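Local structure of ricin B-related lectin (Polyporus squamosus, 5MUA) at residues Gly246-Val254 with Val262-Gly270; Lys107-Thr118 with Trp133-Trp144. The protein binds galactose through a ricin-type beta-trefoil domain and carries a calcium-dependent, papain-like protease domain whose pocket holds the inhibitor E-64. All blocks are in the same frame, centred on the assembly; numbering follows the deposited sequence. Where two conformers were deposited one is given.

Contact 1. Residues Gly246-Val254 with Val262-Gly270; sequences GAHAYNWFV and VTFFEPQNG. With E64 (N-[N-[1-hydroxycarboxyethyl-carbonyl]leucylamino-butyl]-guanidine), chain K.
H248 and E266 meet where the hairpin of strands 246-255 and 261-266 enters the E64 pocket, and the histidine shows how one ring can join a carboxylate of the protein to a ligand. Beyond CB, CG lies opposite the backbone N (chi1 -169°), which carries the imidazole toward E266. ND1 gives its N-H to O2 of the E64 carboxylate, 2.9 Å away at the ring edge. CD2 lies 3.6 Å from E266 OE2. On the far side of the ring NE2 donates to E266 OE2 over 2.6 Å, nearly straight at 165° and close to the ring plane, using the syn lone pair of that oxygen; CE1, between the two nitrogens, faces Q268 NE2. The glutamate's other oxygen, OE1, accepts the backbone N-H of Q268 through its anti lone pair and also a proton from a water, which bonds A249 O and Q268 NE2 as well.

Farther along, the antiparallel ladder takes over, with paired bonds between N251 and F265 and between F253 and T263. On the face of N251 and F253, the edge of the F253 ring is turned toward the face of F265 in an offset edge-to-face pair, centroids 6.0 Å apart, while F253 CE2 touches F265 CB at 3.6 Å. On the other face W252 CE3 rests 3.9 Å from V262 CG1, and helix 153-162 covers both residues. N251 ND2 bonds G237 O and A212 O, whereas its OD1 is buried against the P267 ring, 3.2 Å from CG, with no polar partner. Bonds at both ring nitrogens fix the rotation of the imidazole and aim ND1 at the inhibitor, with E266 as the second-shell residue that positions it.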
loop_
_atom_site.group_PDB
_atom_site.type_symbol
_atom_site.label_atom_id
_atom_site.label_comp_id
_atom_site.label_asym_id
_atom_site.label_seq_id
_atom_site.Cartn_x
_atom_site.Cartn_y
_atom_site.Cartn_z
ATOM N N GLY B 246 11.415 -20.262 -6.534
ATOM C CA GLY B 246 11.633 -18.917 -5.967
ATOM C C GLY B 246 10.339 -18.427 -5.276
ATOM O O GLY B 246 9.347 -19.173 -5.143
ATOM N N ALA B 247 10.356 -17.180 -4.860
ATOM C CA ALA B 247 9.307 -16.606 -4.037
ATOM C C ALA B 247 8.692 -15.410 -4.700
ATOM O O ALA B 247 9.381 -14.677 -5.444
ATOM C CB ALA B 247 9.833 -16.266 -2.669
ATOM N N HIS B 248 7.397 -15.140 -4.392
ATOM C CA HIS B 248 6.685 -14.096 -5.163
ATOM C C HIS B 248 5.614 -13.518 -4.299
ATOM O O HIS B 248 5.050 -14.243 -3.485
ATOM C CB HIS B 248 6.029 -14.746 -6.436
ATOM C CG HIS B 248 5.481 -13.786 -7.454
ATOM N ND1 HIS B 248 6.244 -12.907 -8.195
ATOM C CD2 HIS B 248 4.230 -13.620 -7.896
ATOM C CE1 HIS B 248 5.484 -12.216 -9.010
ATOM N NE2 HIS B 248 4.243 -12.624 -8.834
ATOM N N ALA B 249 5.352 -12.226 -4.535
ATOM C CA ALA B 249 4.288 -11.475 -3.912
ATOM C C ALA B 249 3.198 -11.198 -4.894
ATOM O O ALA B 249 3.463 -10.851 -6.026
ATOM C CB ALA B 249 4.774 -10.138 -3.317
ATOM N N TYR B 250 1.946 -11.308 -4.426
ATOM C CA TYR B 250 0.782 -11.206 -5.330
ATOM C C TYR B 250 -0.422 -10.910 -4.473
ATOM O O TYR B 250 -0.330 -10.808 -3.209
ATOM C CB TYR B 250 0.552 -12.529 -6.164
ATOM C CG TYR B 250 0.718 -13.787 -5.352
ATOM C CD1 TYR B 250 1.995 -14.265 -5.008
ATOM C CD2 TYR B 250 -0.369 -14.488 -4.868
ATOM C CE1 TYR B 250 2.172 -15.388 -4.204
ATOM C CE2 TYR B 250 -0.215 -15.625 -4.053
ATOM C CZ TYR B 250 1.047 -16.096 -3.736
ATOM O OH TYR B 250 1.200 -17.202 -2.944
ATOM N N ASN B 251 -1.521 -10.660 -5.140
ATOM C CA ASN B 251 -2.748 -10.288 -4.434
ATOM C C ASN B 251 -3.805 -11.413 -4.553
ATOM O O ASN B 251 -3.658 -12.359 -5.317
ATOM C CB ASN B 251 -3.292 -8.981 -4.996
ATOM C CG ASN B 251 -2.323 -7.812 -4.809
ATOM O OD1 ASN B 251 -1.692 -7.341 -5.751
ATOM N ND2 ASN B 251 -2.220 -7.354 -3.590
ATOM N N TRP B 252 -4.892 -11.272 -3.793
ATOM C CA TRP B 252 -5.900 -12.291 -3.762
ATOM C C TRP B 252 -7.232 -11.730 -3.301
ATOM O O TRP B 252 -7.295 -10.697 -2.600
ATOM C CB TRP B 252 -5.532 -13.451 -2.911
ATOM C CG TRP B 252 -5.325 -13.146 -1.427
ATOM C CD1 TRP B 252 -4.144 -12.765 -0.830
ATOM C CD2 TRP B 252 -6.286 -13.262 -0.371
ATOM N NE1 TRP B 252 -4.345 -12.609 0.545
ATOM C CE2 TRP B 252 -5.638 -12.948 0.841
ATOM C CE3 TRP B 252 -7.653 -13.591 -0.336
ATOM C CZ2 TRP B 252 -6.310 -12.886 2.040
ATOM C CZ3 TRP B 252 -8.296 -13.585 0.875
ATOM C CH2 TRP B 252 -7.630 -13.257 2.045
ATOM N N PHE B 253 -8.267 -12.471 -3.658
ATOM C CA PHE B 253 -9.626 -12.042 -3.500
ATOM C C PHE B 253 -10.511 -13.275 -3.302
ATOM O O PHE B 253 -10.082 -14.452 -3.507
ATOM C CB PHE B 253 -10.089 -11.345 -4.803
ATOM C CG PHE B 253 -9.340 -10.078 -5.124
ATOM C CD1 PHE B 253 -9.662 -8.884 -4.479
ATOM C CD2 PHE B 253 -8.351 -10.068 -6.053
ATOM C CE1 PHE B 253 -8.914 -7.719 -4.703
ATOM C CE2 PHE B 253 -7.629 -8.906 -6.333
ATOM C CZ PHE B 253 -7.922 -7.731 -5.662
ATOM N N VAL B 254 -11.768 -12.999 -2.972
ATOM C CA VAL B 254 -12.802 -14.045 -3.077
ATOM C C VAL B 254 -13.752 -13.602 -4.116
ATOM O O VAL B 254 -13.824 -12.445 -4.476
ATOM C CB VAL B 254 -13.482 -14.446 -1.738
ATOM C CG1 VAL B 254 -12.468 -14.841 -0.694
ATOM C CG2 VAL B 254 -14.337 -13.353 -1.161
ATOM N N VAL B 262 -10.907 -18.714 -3.341
ATOM C CA VAL B 262 -9.827 -17.725 -3.350
ATOM C C VAL B 262 -9.225 -17.621 -4.764
ATOM O O VAL B 262 -8.806 -18.615 -5.338
ATOM C CB VAL B 262 -8.797 -18.030 -2.262
ATOM C CG1 VAL B 262 -7.728 -16.972 -2.330
ATOM C CG2 VAL B 262 -9.464 -18.082 -0.862
ATOM N N THR B 263 -9.211 -16.430 -5.330
ATOM C CA THR B 263 -8.680 -16.191 -6.655
ATOM C C THR B 263 -7.426 -15.321 -6.469
ATOM O O THR B 263 -7.381 -14.513 -5.568
ATOM C CB THR B 263 -9.692 -15.470 -7.512
ATOM O OG1 THR B 263 -10.808 -16.348 -7.677
ATOM C CG2 THR B 263 -9.171 -15.258 -8.929
ATOM N N PHE B 264 -6.434 -15.508 -7.341
ATOM C CA PHE B 264 -5.168 -14.785 -7.229
ATOM C C PHE B 264 -5.056 -13.807 -8.374
ATOM O O PHE B 264 -5.651 -13.949 -9.483
ATOM C CB PHE B 264 -4.021 -15.770 -7.091
ATOM C CG PHE B 264 -4.244 -16.771 -6.044
ATOM C CD1 PHE B 264 -3.905 -16.506 -4.719
ATOM C CD2 PHE B 264 -4.884 -17.975 -6.341
ATOM C CE1 PHE B 264 -4.137 -17.437 -3.724
ATOM C CE2 PHE B 264 -5.172 -18.907 -5.337
ATOM C CZ PHE B 264 -4.796 -18.650 -4.028
ATOM N N PHE B 265 -4.322 -12.731 -8.087
ATOM C CA PHE B 265 -4.221 -11.602 -8.941
ATOM C C PHE B 265 -2.748 -11.153 -9.022
ATOM O O PHE B 265 -2.057 -11.042 -7.997
ATOM C CB PHE B 265 -5.119 -10.470 -8.443
ATOM C CG PHE B 265 -5.127 -9.242 -9.349
ATOM C CD1 PHE B 265 -5.888 -9.227 -10.517
ATOM C CD2 PHE B 265 -4.382 -8.110 -9.047
ATOM C CE1 PHE B 265 -5.935 -8.105 -11.330
ATOM C CE2 PHE B 265 -4.403 -6.983 -9.871
ATOM C CZ PHE B 265 -5.171 -6.970 -11.008
ATOM N N GLU B 266 -2.267 -10.988 -10.249
ATOM C CA GLU B 266 -0.893 -10.569 -10.504
ATOM C C GLU B 266 -0.857 -9.062 -10.753
ATOM O O GLU B 266 -1.219 -8.612 -11.837
ATOM C CB GLU B 266 -0.304 -11.339 -11.683
ATOM C CG GLU B 266 1.051 -10.830 -12.139
ATOM C CD GLU B 266 1.977 -10.774 -10.936
ATOM O OE1 GLU B 266 2.305 -9.683 -10.542
ATOM O OE2 GLU B 266 2.317 -11.843 -10.445
ATOM N N PRO B 267 -0.383 -8.236 -9.776
ATOM C CA PRO B 267 -0.488 -6.801 -9.955
ATOM C C PRO B 267 0.535 -6.195 -10.969
ATOM O O PRO B 267 0.397 -5.042 -11.312
ATOM C CB PRO B 267 -0.195 -6.249 -8.528
ATOM C CG PRO B 267 0.669 -7.280 -7.933
ATOM C CD PRO B 267 0.036 -8.572 -8.401
ATOM N N GLN B 268 1.486 -6.976 -11.463
ATOM C CA GLN B 268 2.338 -6.523 -12.560
ATOM C C GLN B 268 1.629 -6.493 -13.887
ATOM O O GLN B 268 1.976 -5.620 -14.677
ATOM C CB GLN B 268 3.544 -7.408 -12.765
ATOM C CG GLN B 268 4.468 -7.283 -11.581
ATOM C CD GLN B 268 5.689 -8.106 -11.769
ATOM O OE1 GLN B 268 6.318 -8.089 -12.842
ATOM N NE2 GLN B 268 6.046 -8.817 -10.755
ATOM N N ASN B 269 0.572 -7.314 -14.090
ATOM C CA ASN B 269 -0.026 -7.360 -15.442
ATOM C C ASN B 269 -1.525 -7.552 -15.447
ATOM O O ASN B 269 -2.100 -7.792 -16.494
ATOM C CB ASN B 269 0.617 -8.442 -16.283
ATOM C CG ASN B 269 0.421 -9.855 -15.719
ATOM O OD1 ASN B 269 -0.472 -10.137 -14.957
ATOM N ND2 ASN B 269 1.331 -10.729 -16.046
ATOM N N GLY B 270 -2.159 -7.477 -14.287
ATOM C CA GLY B 270 -3.626 -7.451 -14.236
ATOM C C GLY B 270 -4.331 -8.794 -14.500
ATOM O O GLY B 270 -5.520 -8.778 -14.780
HETATM C C1 E64 K . 9.301 -10.807 -7.940
HETATM O O1 E64 K . 9.599 -9.699 -8.376
HETATM O O2 E64 K . 8.828 -11.749 -8.655
HETATM C C2 E64 K . 9.381 -11.039 -6.485
HETATM C C3 E64 K . 10.694 -10.471 -5.944
HETATM O O3 E64 K . 11.575 -11.424 -6.515
HETATM C C4 E64 K . 10.781 -10.514 -4.462
HETATM O O4 E64 K . 10.574 -9.550 -3.801
HETATM N N1 E64 K . 10.989 -11.662 -3.903
HETATM C C6 E64 K . 11.098 -11.893 -2.471
HETATM C C7 E64 K . 9.955 -12.552 -1.723
HETATM C C8 E64 K . 8.590 -11.928 -1.979
HETATM C C9 E64 K . 8.481 -10.587 -1.251
HETATM C C10 E64 K . 7.580 -12.875 -1.487
HETATM C C11 E64 K . 12.466 -12.299 -1.968
HETATM O O5 E64 K . 12.721 -13.491 -2.029
HETATM N N2 E64 K . 13.328 -11.430 -1.500
HETATM C C12 E64 K . 14.581 -11.791 -0.806
HETATM C C13 E64 K . 14.547 -11.267 0.624
HETATM C C14 E64 K . 15.868 -11.428 1.420
HETATM C C15 E64 K . 15.624 -12.238 2.693
HETATM N N3 E64 K . 16.754 -12.028 3.605
HETATM C C16 E64 K . 16.830 -12.447 4.856
HETATM N N4 E64 K . 15.898 -13.274 5.367
HETATM N N5 E64 K . 17.852 -11.974 5.643
HETATM O O HOH W 1 3.989 -9.230 -8.467
#

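Contact 2. Residues Lys107-Thr118 with Trp133-Trp144; sequences KIKSKETGTFVT and WQNITNNTSQNW
The return loop of a ricin-type beta-trefoil domain, leading from strand 129-133 to strand 144-152, folds against the strands of residues 107-118, and Q142 ties the two together. Its amide is held at both ends. NE2 donates to T118 OG1 (2.9 Å) and to Q134 O within its own loop; OE1 receives K107 NZ at 3.0 Å and the backbone N-H of I136 from opposite faces of the amide plane. Four bonds therefore fix the rotation of the amide. The lysine reaches it by bending at chi3 (74°), which also sets NZ over the centre of the F116 ring, 3.8 Å above its plane.

F116 pairs with W133 through two antiparallel backbone bonds, and its O takes the T118 hydroxyl proton from the face opposite W133 N. W144 makes the third link: its NE1 donates in the indole plane to V117 O, 3.0 Å away, although it lies well above that carbonyl's plane. I108 CD1 sits over the five-membered ring in a CH-pi contact, 4.1 Å from the centroid, and V117 CG1 meets CZ2. A water bonded to I108 N lies by the edge of the indole, near V117 O and Q142 O.

Around this, I11 of strand 7-13 touches both I108 and W144, W97 of strand 97-100 packs on I108 and V117, and L73 of strand 70-73 lies against T115.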
loop_
_atom_site.group_PDB
_atom_site.type_symbol
_atom_site.label_atom_id
_atom_site.label_comp_id
_atom_site.label_asym_id
_atom_site.label_seq_id
_atom_site.Cartn_x
_atom_site.Cartn_y
_atom_site.Cartn_z
ATOM N N LYS B 107 -39.761 -8.588 2.735
ATOM C CA LYS B 107 -40.348 -7.250 2.689
ATOM C C LYS B 107 -39.508 -6.264 3.526
ATOM O O LYS B 107 -38.794 -6.712 4.464
ATOM C CB LYS B 107 -41.794 -7.282 3.203
ATOM C CG LYS B 107 -42.700 -8.128 2.291
ATOM C CD LYS B 107 -44.180 -8.071 2.633
ATOM C CE LYS B 107 -44.727 -6.745 2.195
ATOM N NZ LYS B 107 -46.194 -6.663 2.268
ATOM N N ILE B 108 -39.685 -4.960 3.229
ATOM C CA ILE B 108 -38.935 -3.867 3.896
ATOM C C ILE B 108 -39.993 -2.873 4.435
ATOM O O ILE B 108 -40.592 -2.103 3.693
ATOM C CB ILE B 108 -37.987 -3.146 2.938
ATOM C CG1 ILE B 108 -37.140 -4.155 2.141
ATOM C CG2 ILE B 108 -37.104 -2.158 3.692
ATOM C CD1 ILE B 108 -36.386 -3.516 0.999
ATOM N N LYS B 109 -40.147 -2.839 5.763
ATOM C CA LYS B 109 -41.206 -2.060 6.370
ATOM C C LYS B 109 -40.624 -0.957 7.212
ATOM O O LYS B 109 -39.702 -1.211 8.001
ATOM C CB LYS B 109 -42.033 -2.958 7.271
ATOM C CG LYS B 109 -43.244 -2.249 7.921
ATOM C CD LYS B 109 -44.034 -3.217 8.722
ATOM C CE LYS B 109 -43.292 -3.589 9.937
ATOM N NZ LYS B 109 -44.136 -4.270 10.962
ATOM N N SER B 110 -41.158 0.249 7.027
ATOM C CA SER B 110 -40.740 1.427 7.859
ATOM C C SER B 110 -41.148 1.224 9.318
ATOM O O SER B 110 -42.331 0.915 9.607
ATOM C CB SER B 110 -41.348 2.689 7.332
ATOM O OG SER B 110 -41.193 3.726 8.303
ATOM N N LYS B 111 -40.192 1.349 10.233
ATOM C CA LYS B 111 -40.495 1.168 11.671
ATOM C C LYS B 111 -41.477 2.257 12.060
ATOM O O LYS B 111 -42.357 2.021 12.884
ATOM C CB LYS B 111 -39.236 1.344 12.531
ATOM C CG LYS B 111 -39.512 1.137 14.025
ATOM C CD LYS B 111 -38.353 1.542 14.853
ATOM C CE LYS B 111 -38.612 1.506 16.385
ATOM N NZ LYS B 111 -37.387 2.169 16.944
ATOM N N GLU B 112 -41.351 3.438 11.486
ATOM C CA GLU B 112 -42.223 4.531 11.898
ATOM C C GLU B 112 -43.664 4.284 11.513
ATOM O O GLU B 112 -44.552 4.392 12.372
ATOM C CB GLU B 112 -41.767 5.829 11.313
ATOM C CG GLU B 112 -42.626 7.082 11.192
ATOM C CD GLU B 112 -42.653 7.863 12.455
ATOM O OE1 GLU B 112 -43.548 8.702 12.575
ATOM O OE2 GLU B 112 -41.744 7.651 13.276
ATOM N N THR B 113 -43.883 3.896 10.256
ATOM C CA THR B 113 -45.231 3.876 9.695
ATOM C C THR B 113 -45.888 2.556 9.533
ATOM O O THR B 113 -47.097 2.513 9.407
ATOM C CB THR B 113 -45.243 4.563 8.340
ATOM O OG1 THR B 113 -44.471 3.796 7.425
ATOM C CG2 THR B 113 -44.740 5.973 8.420
ATOM N N GLY B 114 -45.145 1.450 9.564
ATOM C CA GLY B 114 -45.688 0.183 9.137
ATOM C C GLY B 114 -45.963 0.095 7.660
ATOM O O GLY B 114 -46.561 -0.903 7.236
ATOM N N THR B 115 -45.612 1.113 6.854
ATOM C CA THR B 115 -45.763 0.992 5.391
ATOM C C THR B 115 -44.515 0.418 4.768
ATOM O O THR B 115 -43.428 0.393 5.383
ATOM C CB THR B 115 -46.146 2.312 4.724
ATOM O OG1 THR B 115 -45.142 3.286 4.946
ATOM C CG2 THR B 115 -47.467 2.858 5.309
ATOM N N PHE B 116 -44.670 -0.102 3.566
ATOM C CA PHE B 116 -43.640 -0.945 2.941
ATOM C C PHE B 116 -43.006 -0.282 1.749
ATOM O O PHE B 116 -43.661 0.434 0.982
ATOM C CB PHE B 116 -44.245 -2.278 2.491
ATOM C CG PHE B 116 -44.754 -3.108 3.622
ATOM C CD1 PHE B 116 -43.935 -3.938 4.300
ATOM C CD2 PHE B 116 -46.088 -3.025 4.017
ATOM C CE1 PHE B 116 -44.397 -4.716 5.369
ATOM C CE2 PHE B 116 -46.558 -3.791 5.099
ATOM C CZ PHE B 116 -45.719 -4.660 5.743
ATOM N N VAL B 117 -41.721 -0.561 1.550
ATOM C CA VAL B 117 -41.069 -0.110 0.345
ATOM C C VAL B 117 -41.727 -0.851 -0.858
ATOM O O VAL B 117 -41.780 -2.105 -0.867
ATOM C CB VAL B 117 -39.556 -0.491 0.366
ATOM C CG1 VAL B 117 -38.864 -0.132 -0.939
ATOM C CG2 VAL B 117 -38.840 0.126 1.533
ATOM N N THR B 118 -42.135 -0.086 -1.850
ATOM C CA THR B 118 -43.006 -0.542 -2.907
ATOM C C THR B 118 -42.544 -0.059 -4.237
ATOM O O THR B 118 -42.200 1.063 -4.375
ATOM C CB THR B 118 -44.442 -0.043 -2.625
ATOM O OG1 THR B 118 -44.840 -0.426 -1.280
ATOM C CG2 THR B 118 -45.429 -0.513 -3.673
ATOM N N TRP B 133 -46.013 2.425 0.890
ATOM C CA TRP B 133 -47.400 2.051 0.611
ATOM C C TRP B 133 -47.857 1.060 1.698
ATOM O O TRP B 133 -47.104 0.211 2.186
ATOM C CB TRP B 133 -47.496 1.391 -0.769
ATOM C CG TRP B 133 -48.930 1.524 -1.403
ATOM C CD1 TRP B 133 -50.052 0.753 -1.100
ATOM C CD2 TRP B 133 -49.348 2.471 -2.353
ATOM N NE1 TRP B 133 -51.122 1.193 -1.818
ATOM C CE2 TRP B 133 -50.727 2.203 -2.639
ATOM C CE3 TRP B 133 -48.693 3.491 -3.073
ATOM C CZ2 TRP B 133 -51.438 2.937 -3.552
ATOM C CZ3 TRP B 133 -49.387 4.222 -3.966
ATOM C CH2 TRP B 133 -50.769 3.966 -4.207
ATOM N N GLN B 134 -49.134 1.152 2.052
ATOM C CA GLN B 134 -49.705 0.144 2.948
ATOM C C GLN B 134 -49.563 -1.276 2.367
ATOM O O GLN B 134 -49.292 -1.491 1.191
ATOM C CB GLN B 134 -51.184 0.472 3.237
ATOM C CG GLN B 134 -52.062 0.357 2.023
ATOM C CD GLN B 134 -53.543 0.676 2.342
ATOM O OE1 GLN B 134 -54.234 -0.114 2.957
ATOM N NE2 GLN B 134 -53.980 1.830 1.934
ATOM N N ASN B 135 -49.750 -2.250 3.213
ATOM C CA ASN B 135 -49.701 -3.640 2.763
ATOM C C ASN B 135 -50.540 -3.910 1.519
ATOM O O ASN B 135 -51.711 -3.511 1.441
ATOM C CB ASN B 135 -50.088 -4.599 3.900
ATOM C CG ASN B 135 -49.826 -6.073 3.549
ATOM O OD1 ASN B 135 -48.841 -6.414 2.917
ATOM N ND2 ASN B 135 -50.729 -6.935 3.949
ATOM N N ILE B 136 -49.914 -4.530 0.541
ATOM C CA ILE B 136 -50.525 -4.928 -0.718
ATOM C C ILE B 136 -50.564 -6.426 -0.783
ATOM O O ILE B 136 -49.539 -7.059 -0.615
ATOM C CB ILE B 136 -49.757 -4.377 -1.902
ATOM C CG1 ILE B 136 -49.950 -2.851 -1.975
ATOM C CG2 ILE B 136 -50.241 -5.029 -3.252
ATOM C CD1 ILE B 136 -49.117 -2.135 -3.042
ATOM N N THR B 137 -51.733 -6.988 -1.083
ATOM C CA THR B 137 -51.908 -8.458 -1.160
ATOM C C THR B 137 -52.203 -8.949 -2.581
ATOM O O THR B 137 -52.140 -10.146 -2.820
ATOM C CB THR B 137 -53.008 -8.958 -0.213
ATOM O OG1 THR B 137 -54.204 -8.232 -0.485
ATOM C CG2 THR B 137 -52.604 -8.706 1.287
ATOM N N ASN B 138 -52.531 -8.052 -3.503
ATOM C CA ASN B 138 -52.906 -8.456 -4.882
ATOM C C ASN B 138 -51.790 -8.326 -5.923
ATOM O O ASN B 138 -51.960 -8.617 -7.111
ATOM C CB ASN B 138 -54.189 -7.756 -5.290
ATOM C CG ASN B 138 -54.009 -6.269 -5.563
ATOM O OD1 ASN B 138 -52.967 -5.664 -5.250
ATOM N ND2 ASN B 138 -55.037 -5.667 -6.102
ATOM N N ASN B 139 -50.577 -7.965 -5.469
ATOM C CA ASN B 139 -49.410 -8.104 -6.302
ATOM C C ASN B 139 -48.150 -8.240 -5.449
ATOM O O ASN B 139 -48.231 -8.158 -4.210
ATOM C CB ASN B 139 -49.347 -6.974 -7.355
ATOM C CG ASN B 139 -49.008 -5.589 -6.756
ATOM O OD1 ASN B 139 -48.142 -5.458 -5.903
ATOM N ND2 ASN B 139 -49.657 -4.568 -7.261
ATOM N N THR B 140 -47.008 -8.427 -6.118
ATOM C CA THR B 140 -45.762 -8.671 -5.431
ATOM C C THR B 140 -44.839 -7.447 -5.404
ATOM O O THR B 140 -43.650 -7.613 -5.200
ATOM C CB THR B 140 -45.038 -9.900 -5.959
ATOM O OG1 THR B 140 -44.764 -9.725 -7.324
ATOM C CG2 THR B 140 -45.826 -11.133 -5.723
ATOM N N SER B 141 -45.391 -6.261 -5.612
ATOM C CA SER B 141 -44.606 -5.041 -5.735
ATOM C C SER B 141 -43.851 -4.679 -4.457
ATOM O O SER B 141 -42.937 -3.849 -4.512
ATOM C CB SER B 141 -45.501 -3.863 -6.183
ATOM O OG SER B 141 -46.449 -3.518 -5.140
ATOM N N GLN B 142 -44.229 -5.246 -3.323
ATOM C CA GLN B 142 -43.521 -5.017 -2.082
ATOM C C GLN B 142 -42.519 -6.112 -1.720
ATOM O O GLN B 142 -41.986 -6.139 -0.587
ATOM C CB GLN B 142 -44.497 -4.807 -0.929
ATOM C CG GLN B 142 -45.544 -3.778 -1.266
ATOM C CD GLN B 142 -46.509 -3.460 -0.165
ATOM O OE1 GLN B 142 -46.972 -4.330 0.557
ATOM N NE2 GLN B 142 -46.878 -2.200 -0.097
ATOM N N ASN B 143 -42.232 -7.006 -2.687
ATOM C CA ASN B 143 -41.370 -8.136 -2.384
ATOM C C ASN B 143 -40.033 -7.833 -3.063
ATOM O O ASN B 143 -39.988 -7.392 -4.232
ATOM C CB ASN B 143 -41.930 -9.413 -2.962
ATOM C CG ASN B 143 -43.200 -9.859 -2.259
ATOM O OD1 ASN B 143 -43.574 -9.325 -1.207
ATOM N ND2 ASN B 143 -43.852 -10.863 -2.833
ATOM N N TRP B 144 -38.990 -8.149 -2.338
ATOM C CA TRP B 144 -37.586 -7.794 -2.758
ATOM C C TRP B 144 -36.733 -9.033 -2.478
ATOM O O TRP B 144 -37.005 -9.789 -1.546
ATOM C CB TRP B 144 -37.085 -6.597 -1.912
ATOM C CG TRP B 144 -37.929 -5.400 -2.103
ATOM C CD1 TRP B 144 -39.005 -5.070 -1.350
ATOM C CD2 TRP B 144 -37.864 -4.443 -3.148
ATOM N NE1 TRP B 144 -39.621 -3.944 -1.866
ATOM C CE2 TRP B 144 -38.943 -3.557 -2.977
ATOM C CE3 TRP B 144 -37.026 -4.267 -4.266
ATOM C CZ2 TRP B 144 -39.173 -2.506 -3.835
ATOM C CZ3 TRP B 144 -37.248 -3.239 -5.098
ATOM C CH2 TRP B 144 -38.321 -2.356 -4.907
HETATM O O HOH W 2 -41.465 -4.165 1.138
#

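In the fold
The two contacts illustrate how a chimeric chain divides its work: they lie on opposite sides of its centre, 45 Å apart between centres and about 23 Å between nearest atoms, and do not touch. Contact 2, earlier in the chain, belongs to the lectin part; the T115 side chain is about 12 Å from bound galactose and about 9 Å from the side chains of H76 and N94, which bind it. Contact 1 belongs to the protease part and lines the E64 pocket directly, with the H248 side chain about 9 Å from a calcium ion and that of Q268 about 6 Å from the side chain of the calcium ligand D207.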